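PDB 6AR7: lysozyme inhibitor LprI-like N-terminal domain-containing protein from Burkholderia thailandensis, which is of unknown function but belongs to the LprI family and may inhibit lysozyme. Local coordinates for residues Q32-R37 against A43-C48; P25-M30 against P120-A125; R149-M152 against A156-H159; R188-F193 against G211-T216. One frame throughout, in Å; residues are numbered along the deposited sequence.

Contact 1 of 4, residues Q32-R37 against A43-C48; sequences QCLARR and AGQIQC
The end of helix 25-34 and the start of helix 42-70 run antiparallel and come closest at two pairs, Leu34 CA lying 5.7 Å from Gln45 CA and Cys33 CA 5.9 Å from Cys48 CA. A covalent bond fixes the second pair: Cys33 SG and Cys48 SG stand 2.1 Å apart with a chi3 of -83°, close to the relaxed right-angle twist of a disulfide. The two cysteines reach this bond differently, Cys33 with its sulfur anti to the backbone N and Cys48 with its sulfur beside it. Just alongside, Leu34 lays one methyl over the Cys48 side chain, its CD2 packing at 3.5 Å from Cys48 CB. The pair of helices joined by the loop 35-41 is a helical hairpin, here pinned by a disulfide close to its connecting loop within the LprI family region. On the neighbouring turn of the second helix, the Gln45 chain bends at chi2 (-77°) and lies roughly perpendicular to the Leu34 side chain. Its amide then works in two ways. Gln45 NE2 donates to Leu34 O at 3.0 Å, in the carbonyl plane on a lone pair, and the bond is nearly straight at 162°. The same nitrogen also bonds to Arg39 O in the connecting loop, so one amide grips two backbone carbonyls. Gln45 OE1 meanwhile rests 3.6 Å from Leu34 CD2.

Contact 2 of 4, residues P25-M30 against P120-A125; sequences PIDVAM and PVRERA
Asp27 and Arg122 join helix 25-34 to helix 107-136 although their CA atoms are 9.6 Å apart, and together they illustrate how a single ion pair can span such a distance. The close part is small. Arg122 reaches over with its chain extended from CG to NE and offers the side of its guanidinium, so that NE and NH2 both donate to one oxygen, Asp27 OD2, at 3.0 Å from NE and 3.2 Å from NH2. That oxygen lies in the guanidinium plane but is approached on its syn side from one face of the carboxylate, the two groups being turned 40° apart. The second oxygen is held less by arginine: Arg122 NE to Asp27 OD1 is a weak bond of 3.4 Å. Trp56 NE1, on helix 42-70, supplies OD1 with a better partner. Beyond this the contact is loose, because no other residue of the two segments touches across it and the pair lies partly exposed near the surface. The Arg122 side chain also rests against Trp56, which therefore serves both partners. With arginine and the indole N-H both directed at it, the carboxylate is probably stabilised in its charged form.

Contact 3 of 4, residues R149-M152 against A156-H159; sequences RPCM and ACEH
Cys151 and Cys157 join their sulfurs between a short 3-10 turn and the first turns of helix 155-174, Cys157 with its CB directed at the partner and Cys151 with its CB turned to the flank, and the rest of the contact follows from how that bridge is set. Both sulfurs stand anti to their own backbone N, beside the carbonyl carbon, and meet at 2.1 Å between Cys151 SG and Cys157 SG. The bridge is twisted to a chi3 of -111°, some way past a right angle. Close to it, Cys157 CB lies 3.4 Å from Cys151 O. Five residues lie between the cysteines, so the disulfide ties a tight turn to the start of the helix it leads into, within the second LprI-like region. Here it borders helix 203-223, where Arg206 touches Cys151 and donates from NH1 to Arg149 O, while Glu203 and Ile210 touch Cys157. Beside the bridge, Glu158 bends at chi2 (77°) and brings a carboxylate oxygen alongside the base of Met152, a selenomethionine, with OE1 3.8 Å from its CB. Here carboxylate meets hydrocarbon without a hydrogen bond. Met152 is modelled in two conformers, and in the one described CB makes the approach.

Contact 4 of 4, residues R188-F193 against G211-T216; sequences REWAAF and GARVAT
Trp190 swings its indole anti to the backbone N (chi1 175°), out from helix 180-197 toward helix 203-223, while Arg213 leaves its own helix the same way and then folds at chi2 (57°), which lays its chain along the indole. The two side chains run antiparallel alongside one another, CB of the arginine by the benzene part and its NE by the base of the indole. Arg213 CB sits 3.5 Å from Trp190 CZ2, at the benzene end. Next along, Arg213 CG stands over the six-membered ring of Trp190, 3.8 Å from its centroid, a CH-pi contact made to the face. Arg213 CD then passes over the pyrrole part, 3.9 Å from Trp190 CD1, and Arg213 NE reaches as far as Trp190 CG at 4.0 Å. The guanidinium itself has moved beyond the ring toward Trp190 CB, although its plane remains only 15° from that of the indole. Both residues are buried where two consecutive helices pack within the helical bundle; Trp89 of helix 73-101 meets Trp190 edge-to-face, and Met164 of helix 155-174 touches both partners. The charged end is provided for elsewhere: Arg213 NH1 makes a salt bridge with Glu93, and NE donates to Gln187, just ahead of the tryptophan's segment. The arginine thus divides its labour, its methylenes giving the indole face an apolar cover and its guanidinium taking polar partners, an arrangement by which a buried positive charge can be tolerated and is probably balanced by the glutamate.

How the contacts relate
The two disulfides lie at opposite sides of the chain's centre: contacts 1 and 3 are about 41 Å apart between centres, and each closes a short turn at the beginning of a long helix. Contact 1 is nested along the chain inside the much longer loop closed by contact 2. They share helix 25-34 and touch where Met30 packs on Cys48, so disulfide and ion pair fasten the same helix at two points. Contact 2 also meets contact 4, with Arg124 NH1 3.6 Å from Phe193 CE1, linking the two family regions. Contacts 3 and 4 come within about 6 Å at their nearest atoms without touching. No active site or ligand is known here to relate them to.

Contact 1 of 4, residues Q32-R37 against A43-C48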
loop_
_atom_site.group_PDB
_atom_site.type_symbol
_atom_site.label_atom_id
_atom_site.label_comp_id
_atom_site.label_asym_id
_atom_site.label_seq_id
_atom_site.Cartn_x
_atom_site.Cartn_y
_atom_site.Cartn_z
ATOM N N GLN A 32 1.396 -22.935 -1.216
ATOM C CA GLN A 32 0.848 -24.233 -1.581
ATOM C C GLN A 32 -0.022 -24.121 -2.833
ATOM O O GLN A 32 0.031 -24.982 -3.709
ATOM C CB GLN A 32 0.047 -24.789 -0.406
ATOM C CG GLN A 32 0.917 -25.083 0.787
ATOM C CD GLN A 32 0.130 -25.319 2.046
ATOM O OE1 GLN A 32 -0.943 -24.755 2.241
ATOM N NE2 GLN A 32 0.660 -26.152 2.916
ATOM N N CYS A 33 -0.800 -23.046 -2.948
ATOM C CA CYS A 33 -1.651 -22.879 -4.123
ATOM C C CYS A 33 -0.816 -22.787 -5.403
ATOM O O CYS A 33 -1.111 -23.466 -6.394
ATOM C CB CYS A 33 -2.519 -21.632 -3.947
ATOM S SG CYS A 33 -3.691 -21.281 -5.283
ATOM N N LEU A 34 0.258 -21.978 -5.387
ATOM C CA LEU A 34 1.097 -21.804 -6.583
ATOM C C LEU A 34 1.756 -23.100 -7.012
ATOM O O LEU A 34 2.212 -23.197 -8.160
ATOM C CB LEU A 34 2.200 -20.745 -6.357
ATOM C CG LEU A 34 1.684 -19.337 -6.073
ATOM C CD1 LEU A 34 2.801 -18.395 -5.547
ATOM C CD2 LEU A 34 1.033 -18.791 -7.316
ATOM N N ALA A 35 1.851 -24.081 -6.115
ATOM C CA ALA A 35 2.372 -25.398 -6.451
ATOM C C ALA A 35 1.299 -26.371 -6.945
ATOM O O ALA A 35 1.633 -27.505 -7.281
ATOM C CB ALA A 35 3.075 -26.010 -5.230
ATOM N N ARG A 36 0.030 -25.970 -7.011
ATOM C CA ARG A 36 -1.020 -26.908 -7.408
ATOM C C ARG A 36 -0.923 -27.284 -8.875
ATOM O O ARG A 36 -0.741 -26.427 -9.739
ATOM C CB ARG A 36 -2.407 -26.321 -7.164
ATOM C CG ARG A 36 -2.826 -26.331 -5.725
ATOM C CD ARG A 36 -4.100 -25.505 -5.497
ATOM N NE ARG A 36 -5.222 -25.944 -6.322
ATOM C CZ ARG A 36 -6.469 -25.548 -6.110
ATOM N NH1 ARG A 36 -6.717 -24.731 -5.085
ATOM N NH2 ARG A 36 -7.457 -25.972 -6.890
ATOM N N ARG A 37 -1.145 -28.573 -9.155
ATOM C CA ARG A 37 -1.168 -29.084 -10.524
ATOM C C ARG A 37 -2.139 -28.296 -11.393
ATOM O O ARG A 37 -1.874 -28.018 -12.564
ATOM C CB ARG A 37 -1.570 -30.560 -10.487
ATOM C CG ARG A 37 -0.815 -31.491 -11.400
ATOM C CD ARG A 37 -1.042 -32.953 -10.979
ATOM N NE ARG A 37 -2.458 -33.330 -10.901
ATOM C CZ ARG A 37 -3.117 -33.581 -9.770
ATOM N NH1 ARG A 37 -2.497 -33.496 -8.596
ATOM N NH2 ARG A 37 -4.400 -33.921 -9.813
ATOM N N ALA A 43 -2.689 -18.009 -15.798
ATOM C CA ALA A 43 -3.972 -17.658 -15.198
ATOM C C ALA A 43 -4.108 -18.276 -13.810
ATOM O O ALA A 43 -4.643 -17.641 -12.893
ATOM C CB ALA A 43 -5.119 -18.102 -16.105
ATOM N N GLY A 44 -3.618 -19.507 -13.640
ATOM C CA GLY A 44 -3.691 -20.164 -12.343
ATOM C C GLY A 44 -2.793 -19.510 -11.301
ATOM O O GLY A 44 -3.172 -19.392 -10.134
ATOM N N GLN A 45 -1.586 -19.090 -11.701
ATOM C CA GLN A 45 -0.717 -18.398 -10.755
ATOM C C GLN A 45 -1.372 -17.104 -10.293
ATOM O O GLN A 45 -1.392 -16.792 -9.095
ATOM C CB GLN A 45 0.648 -18.121 -11.399
ATOM C CG GLN A 45 1.417 -19.374 -11.829
ATOM C CD GLN A 45 2.081 -20.096 -10.678
ATOM O OE1 GLN A 45 3.104 -19.643 -10.146
ATOM N NE2 GLN A 45 1.489 -21.232 -10.270
ATOM N N ILE A 46 -1.928 -16.352 -11.244
ATOM C CA ILE A 46 -2.562 -15.074 -10.945
ATOM C C ILE A 46 -3.790 -15.292 -10.077
ATOM O O ILE A 46 -4.085 -14.493 -9.174
ATOM C CB ILE A 46 -2.889 -14.340 -12.266
ATOM C CG1 ILE A 46 -1.582 -13.884 -12.926
ATOM C CG2 ILE A 46 -3.817 -13.136 -12.032
ATOM C CD1 ILE A 46 -1.747 -13.271 -14.302
ATOM N N GLN A 47 -4.513 -16.386 -10.321
ATOM C CA GLN A 47 -5.663 -16.688 -9.481
ATOM C C GLN A 47 -5.234 -16.986 -8.046
ATOM O O GLN A 47 -5.914 -16.580 -7.100
ATOM C CB GLN A 47 -6.463 -17.858 -10.054
ATOM C CG GLN A 47 -7.802 -18.044 -9.357
ATOM C CD GLN A 47 -8.552 -19.278 -9.834
ATOM O OE1 GLN A 47 -8.255 -19.839 -10.890
ATOM N NE2 GLN A 47 -9.530 -19.708 -9.050
ATOM N N CYS A 48 -4.133 -17.717 -7.857
ATOM C CA CYS A 48 -3.648 -17.912 -6.490
ATOM C C CYS A 48 -3.378 -16.568 -5.822
ATOM O O CYS A 48 -3.746 -16.356 -4.659
ATOM C CB CYS A 48 -2.389 -18.757 -6.476
ATOM S SG CYS A 48 -2.573 -20.508 -6.891
#

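Contact 2 of 4, residues P25-M30 against P120-A125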
loop_
_atom_site.group_PDB
_atom_site.type_symbol
_atom_site.label_atom_id
_atom_site.label_comp_id
_atom_site.label_asym_id
_atom_site.label_seq_id
_atom_site.Cartn_x
_atom_site.Cartn_y
_atom_site.Cartn_z
ATOM N N PRO A 25 -0.757 -17.652 7.741
ATOM C CA PRO A 25 -1.388 -18.760 6.991
ATOM C C PRO A 25 -1.803 -18.372 5.576
ATOM O O PRO A 25 -1.750 -19.215 4.681
ATOM C CB PRO A 25 -2.595 -19.126 7.853
ATOM C CG PRO A 25 -2.214 -18.649 9.272
ATOM C CD PRO A 25 -1.370 -17.419 9.066
ATOM N N ILE A 26 -2.152 -17.103 5.333
ATOM C CA ILE A 26 -2.521 -16.683 3.982
ATOM C C ILE A 26 -1.355 -16.860 3.024
ATOM O O ILE A 26 -1.543 -17.289 1.878
ATOM C CB ILE A 26 -3.014 -15.223 3.972
ATOM C CG1 ILE A 26 -4.269 -15.075 4.831
ATOM C CG2 ILE A 26 -3.273 -14.763 2.523
ATOM C CD1 ILE A 26 -4.686 -13.646 5.079
ATOM N N ASP A 27 -0.139 -16.499 3.460
ATOM C CA ASP A 27 1.027 -16.608 2.588
ATOM C C ASP A 27 1.478 -18.053 2.453
ATOM O O ASP A 27 1.964 -18.454 1.389
ATOM C CB ASP A 27 2.177 -15.745 3.102
ATOM C CG ASP A 27 1.809 -14.263 3.163
ATOM O OD1 ASP A 27 0.986 -13.807 2.331
ATOM O OD2 ASP A 27 2.347 -13.564 4.049
ATOM N N VAL A 28 1.356 -18.837 3.530
ATOM C CA VAL A 28 1.622 -20.275 3.434
ATOM C C VAL A 28 0.679 -20.913 2.415
ATOM O O VAL A 28 1.097 -21.722 1.576
ATOM C CB VAL A 28 1.504 -20.938 4.823
ATOM C CG1 VAL A 28 1.560 -22.469 4.734
ATOM C CG2 VAL A 28 2.606 -20.420 5.759
ATOM N N ALA A 29 -0.607 -20.551 2.471
ATOM C CA ALA A 29 -1.593 -21.131 1.556
ATOM C C ALA A 29 -1.326 -20.723 0.107
ATOM O O ALA A 29 -1.457 -21.543 -0.810
ATOM C CB ALA A 29 -3.001 -20.716 1.988
HETATM N N MSE A 30 -0.962 -19.465 -0.125
HETATM C CA MSE A 30 -0.663 -19.041 -1.488
HETATM C C MSE A 30 0.495 -19.846 -2.077
HETATM O O MSE A 30 0.456 -20.264 -3.232
HETATM C CB MSE A 30 -0.321 -17.563 -1.535
HETATM C CG MSE A 30 -0.163 -17.046 -2.945
HETATM SE SE MSE A 30 0.439 -15.192 -2.879
HETATM C CE MSE A 30 2.357 -15.502 -2.691
ATOM N N PRO A 120 -0.053 -4.183 -1.559
ATOM C CA PRO A 120 -0.551 -3.084 -0.712
ATOM C C PRO A 120 -1.647 -3.519 0.233
ATOM O O PRO A 120 -1.810 -2.900 1.290
ATOM C CB PRO A 120 -1.064 -2.041 -1.721
ATOM C CG PRO A 120 -0.433 -2.389 -3.013
ATOM C CD PRO A 120 -0.186 -3.870 -2.992
ATOM N N VAL A 121 -2.438 -4.519 -0.152
ATOM C CA VAL A 121 -3.484 -5.016 0.731
ATOM C C VAL A 121 -2.851 -5.747 1.895
ATOM O O VAL A 121 -3.168 -5.488 3.057
ATOM C CB VAL A 121 -4.462 -5.910 -0.051
ATOM C CG1 VAL A 121 -5.638 -6.367 0.837
ATOM C CG2 VAL A 121 -4.977 -5.161 -1.256
ATOM N N ARG A 122 -1.904 -6.638 1.591
ATOM C CA ARG A 122 -1.107 -7.282 2.624
ATOM C C ARG A 122 -0.472 -6.248 3.553
ATOM O O ARG A 122 -0.591 -6.345 4.785
ATOM C CB ARG A 122 -0.044 -8.144 1.948
ATOM C CG ARG A 122 0.776 -8.971 2.864
ATOM C CD ARG A 122 1.587 -10.003 2.066
ATOM N NE ARG A 122 2.445 -10.748 2.974
ATOM C CZ ARG A 122 3.589 -10.296 3.471
ATOM N NH1 ARG A 122 4.057 -9.092 3.131
ATOM N NH2 ARG A 122 4.270 -11.061 4.312
ATOM N N GLU A 123 0.182 -5.230 2.971
ATOM C CA GLU A 123 0.827 -4.187 3.769
ATOM C C GLU A 123 -0.166 -3.473 4.687
ATOM O O GLU A 123 0.124 -3.235 5.865
ATOM C CB GLU A 123 1.538 -3.176 2.850
ATOM C CG GLU A 123 2.883 -3.673 2.320
ATOM C CD GLU A 123 3.402 -2.919 1.080
ATOM O OE1 GLU A 123 2.785 -1.924 0.648
ATOM O OE2 GLU A 123 4.443 -3.333 0.528
ATOM N N ARG A 124 -1.335 -3.102 4.165
ATOM C CA ARG A 124 -2.300 -2.401 5.004
ATOM C C ARG A 124 -2.750 -3.281 6.162
ATOM O O ARG A 124 -2.867 -2.812 7.296
ATOM C CB ARG A 124 -3.489 -1.935 4.167
ATOM C CG ARG A 124 -4.513 -1.111 4.949
ATOM C CD ARG A 124 -3.884 0.096 5.678
ATOM N NE ARG A 124 -4.933 0.940 6.244
ATOM C CZ ARG A 124 -4.722 1.986 7.032
ATOM N NH1 ARG A 124 -3.480 2.340 7.365
ATOM N NH2 ARG A 124 -5.755 2.675 7.495
ATOM N N ALA A 125 -2.959 -4.573 5.905
ATOM C CA ALA A 125 -3.373 -5.488 6.966
ATOM C C ALA A 125 -2.348 -5.547 8.093
ATOM O O ALA A 125 -2.705 -5.499 9.275
ATOM C CB ALA A 125 -3.592 -6.892 6.385
#

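Contact 3 of 4, residues R149-M152 against A156-H159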
loop_
_atom_site.group_PDB
_atom_site.type_symbol
_atom_site.label_atom_id
_atom_site.label_comp_id
_atom_site.label_asym_id
_atom_site.label_seq_id
_atom_site.Cartn_x
_atom_site.Cartn_y
_atom_site.Cartn_z
ATOM N N ARG A 149 6.112 16.355 13.010
ATOM C CA ARG A 149 7.262 17.173 12.675
ATOM C C ARG A 149 7.436 17.199 11.163
ATOM O O ARG A 149 7.108 16.221 10.478
ATOM C CB ARG A 149 8.525 16.616 13.326
ATOM C CG ARG A 149 8.354 16.230 14.784
ATOM C CD ARG A 149 9.588 15.527 15.330
ATOM N NE ARG A 149 10.705 16.450 15.538
ATOM C CZ ARG A 149 10.874 17.179 16.637
ATOM N NH1 ARG A 149 11.918 17.992 16.745
ATOM N NH2 ARG A 149 9.993 17.097 17.626
ATOM N N PRO A 150 7.932 18.305 10.620
ATOM C CA PRO A 150 8.139 18.377 9.168
ATOM C C PRO A 150 9.089 17.295 8.678
ATOM O O PRO A 150 10.108 17.001 9.308
ATOM C CB PRO A 150 8.724 19.778 8.956
ATOM C CG PRO A 150 8.288 20.559 10.134
ATOM C CD PRO A 150 8.038 19.621 11.277
ATOM N N CYS A 151 8.760 16.741 7.510
ATOM C CA CYS A 151 9.573 15.693 6.912
ATOM C C CYS A 151 11.023 16.128 6.740
ATOM O O CYS A 151 11.938 15.307 6.851
ATOM C CB CYS A 151 8.941 15.295 5.575
ATOM S SG CYS A 151 9.750 13.999 4.623
HETATM N N MSE A 152 11.250 17.415 6.547
HETATM C CA MSE A 152 12.600 17.851 6.233
HETATM C C MSE A 152 13.541 17.868 7.443
HETATM O O MSE A 152 14.738 17.959 7.258
HETATM C CB MSE A 152 12.573 19.223 5.573
HETATM C CG MSE A 152 12.064 20.327 6.444
HETATM SE SE MSE A 152 12.341 22.018 5.548
HETATM C CE MSE A 152 13.593 21.413 4.187
ATOM N N ALA A 156 16.234 10.914 6.561
ATOM C CA ALA A 156 15.639 9.714 5.961
ATOM C C ALA A 156 14.343 10.039 5.222
ATOM O O ALA A 156 14.114 9.564 4.096
ATOM C CB ALA A 156 15.392 8.650 7.036
ATOM N N CYS A 157 13.490 10.858 5.840
ATOM C CA CYS A 157 12.234 11.263 5.222
ATOM C C CYS A 157 12.494 12.135 4.001
ATOM O O CYS A 157 11.877 11.942 2.945
ATOM C CB CYS A 157 11.380 12.008 6.259
ATOM S SG CYS A 157 9.659 12.287 5.780
ATOM N N GLU A 158 13.430 13.079 4.124
ATOM C CA GLU A 158 13.756 13.974 3.021
ATOM C C GLU A 158 14.311 13.210 1.823
ATOM O O GLU A 158 13.963 13.507 0.676
ATOM C CB GLU A 158 14.761 15.030 3.501
ATOM C CG GLU A 158 15.271 15.958 2.422
ATOM C CD GLU A 158 14.271 17.037 2.033
ATOM O OE1 GLU A 158 13.103 17.001 2.497
ATOM O OE2 GLU A 158 14.668 17.942 1.263
ATOM N N HIS A 159 15.184 12.229 2.062
ATOM C CA HIS A 159 15.728 11.456 0.948
ATOM C C HIS A 159 14.643 10.630 0.259
ATOM O O HIS A 159 14.612 10.548 -0.973
ATOM C CB HIS A 159 16.851 10.553 1.442
ATOM C CG HIS A 159 17.393 9.636 0.392
ATOM N ND1 HIS A 159 18.250 10.063 -0.599
ATOM C CD2 HIS A 159 17.182 8.317 0.165
ATOM C CE1 HIS A 159 18.559 9.044 -1.381
ATOM N NE2 HIS A 159 17.920 7.975 -0.942
#

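Contact 4 of 4, residues R188-F193 against G211-T216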
loop_
_atom_site.group_PDB
_atom_site.type_symbol
_atom_site.label_atom_id
_atom_site.label_comp_id
_atom_site.label_asym_id
_atom_site.label_seq_id
_atom_site.Cartn_x
_atom_site.Cartn_y
_atom_site.Cartn_z
ATOM N N ARG A 188 -2.141 12.257 -5.445
ATOM C CA ARG A 188 -2.727 13.190 -4.488
ATOM C C ARG A 188 -3.436 12.437 -3.367
ATOM O O ARG A 188 -3.315 12.797 -2.193
ATOM C CB ARG A 188 -3.679 14.138 -5.207
ATOM C CG ARG A 188 -4.446 15.071 -4.308
ATOM C CD ARG A 188 -5.273 16.066 -5.141
ATOM N NE ARG A 188 -6.230 15.396 -6.027
ATOM C CZ ARG A 188 -6.288 15.582 -7.345
ATOM N NH1 ARG A 188 -5.452 16.430 -7.933
ATOM N NH2 ARG A 188 -7.185 14.929 -8.075
ATOM N N GLU A 189 -4.168 11.376 -3.699
ATOM C CA GLU A 189 -4.845 10.681 -2.616
ATOM C C GLU A 189 -3.882 9.821 -1.815
ATOM O O GLU A 189 -4.077 9.647 -0.607
ATOM C CB GLU A 189 -6.029 9.888 -3.147
ATOM C CG GLU A 189 -7.225 10.810 -3.327
ATOM C CD GLU A 189 -8.242 10.262 -4.275
ATOM O OE1 GLU A 189 -9.424 10.672 -4.188
ATOM O OE2 GLU A 189 -7.852 9.419 -5.107
ATOM N N TRP A 190 -2.818 9.319 -2.441
ATOM C CA TRP A 190 -1.794 8.655 -1.655
ATOM C C TRP A 190 -1.207 9.615 -0.616
ATOM O O TRP A 190 -1.048 9.248 0.555
ATOM C CB TRP A 190 -0.697 8.074 -2.562
ATOM C CG TRP A 190 0.390 7.503 -1.725
ATOM C CD1 TRP A 190 0.460 6.240 -1.235
ATOM C CD2 TRP A 190 1.518 8.204 -1.187
ATOM N NE1 TRP A 190 1.568 6.101 -0.439
ATOM C CE2 TRP A 190 2.239 7.289 -0.401
ATOM C CE3 TRP A 190 1.991 9.511 -1.307
ATOM C CZ2 TRP A 190 3.412 7.641 0.270
ATOM C CZ3 TRP A 190 3.152 9.864 -0.631
ATOM C CH2 TRP A 190 3.854 8.927 0.134
ATOM N N ALA A 191 -0.904 10.857 -1.018
ATOM C CA ALA A 191 -0.274 11.801 -0.098
ATOM C C ALA A 191 -1.209 12.168 1.043
ATOM O O ALA A 191 -0.770 12.296 2.190
ATOM C CB ALA A 191 0.178 13.066 -0.844
ATOM N N ALA A 192 -2.504 12.318 0.755
ATOM C CA ALA A 192 -3.476 12.541 1.819
ATOM C C ALA A 192 -3.550 11.333 2.757
ATOM O O ALA A 192 -3.721 11.494 3.970
ATOM C CB ALA A 192 -4.850 12.857 1.216
ATOM N N PHE A 193 -3.439 10.111 2.217
ATOM C CA PHE A 193 -3.349 8.936 3.085
ATOM C C PHE A 193 -2.082 8.989 3.936
ATOM O O PHE A 193 -2.126 8.796 5.159
ATOM C CB PHE A 193 -3.399 7.649 2.253
ATOM C CG PHE A 193 -2.870 6.423 2.969
ATOM C CD1 PHE A 193 -3.540 5.890 4.053
ATOM C CD2 PHE A 193 -1.712 5.797 2.534
ATOM C CE1 PHE A 193 -3.052 4.764 4.707
ATOM C CE2 PHE A 193 -1.214 4.678 3.175
ATOM C CZ PHE A 193 -1.886 4.154 4.263
ATOM N N GLY A 211 9.008 5.192 1.190
ATOM C CA GLY A 211 9.870 4.296 0.431
ATOM C C GLY A 211 9.075 3.277 -0.370
ATOM O O GLY A 211 9.455 2.922 -1.488
ATOM N N ALA A 212 7.950 2.806 0.188
ATOM C CA ALA A 212 7.080 1.891 -0.550
ATOM C C ALA A 212 6.478 2.573 -1.772
ATOM O O ALA A 212 6.413 1.976 -2.852
ATOM C CB ALA A 212 5.968 1.357 0.351
ATOM N N ARG A 213 6.056 3.835 -1.628
ATOM C CA ARG A 213 5.547 4.556 -2.785
ATOM C C ARG A 213 6.658 4.816 -3.807
ATOM O O ARG A 213 6.415 4.744 -5.018
ATOM C CB ARG A 213 4.882 5.861 -2.336
ATOM C CG ARG A 213 4.147 6.608 -3.466
ATOM C CD ARG A 213 3.092 5.735 -4.127
ATOM N NE ARG A 213 2.256 6.500 -5.063
ATOM C CZ ARG A 213 1.364 5.954 -5.892
ATOM N NH1 ARG A 213 1.195 4.641 -5.901
ATOM N NH2 ARG A 213 0.640 6.714 -6.715
ATOM N N VAL A 214 7.885 5.088 -3.347
ATOM C CA VAL A 214 9.014 5.235 -4.276
ATOM C C VAL A 214 9.132 4.001 -5.174
ATOM O O VAL A 214 9.282 4.106 -6.402
ATOM C CB VAL A 214 10.331 5.480 -3.514
ATOM C CG1 VAL A 214 11.502 5.381 -4.468
ATOM C CG2 VAL A 214 10.366 6.862 -2.816
ATOM N N ALA A 215 9.087 2.813 -4.563
ATOM C CA ALA A 215 9.266 1.569 -5.309
ATOM C C ALA A 215 8.151 1.356 -6.331
ATOM O O ALA A 215 8.405 0.914 -7.457
ATOM C CB ALA A 215 9.349 0.393 -4.336
ATOM N N THR A 216 6.910 1.675 -5.963
ATOM C CA THR A 216 5.815 1.572 -6.919
ATOM C C THR A 216 6.036 2.499 -8.115
ATOM O O THR A 216 5.955 2.067 -9.270
ATOM C CB THR A 216 4.482 1.898 -6.234
ATOM O OG1 THR A 216 4.217 0.963 -5.169
ATOM C CG2 THR A 216 3.350 1.846 -7.245
#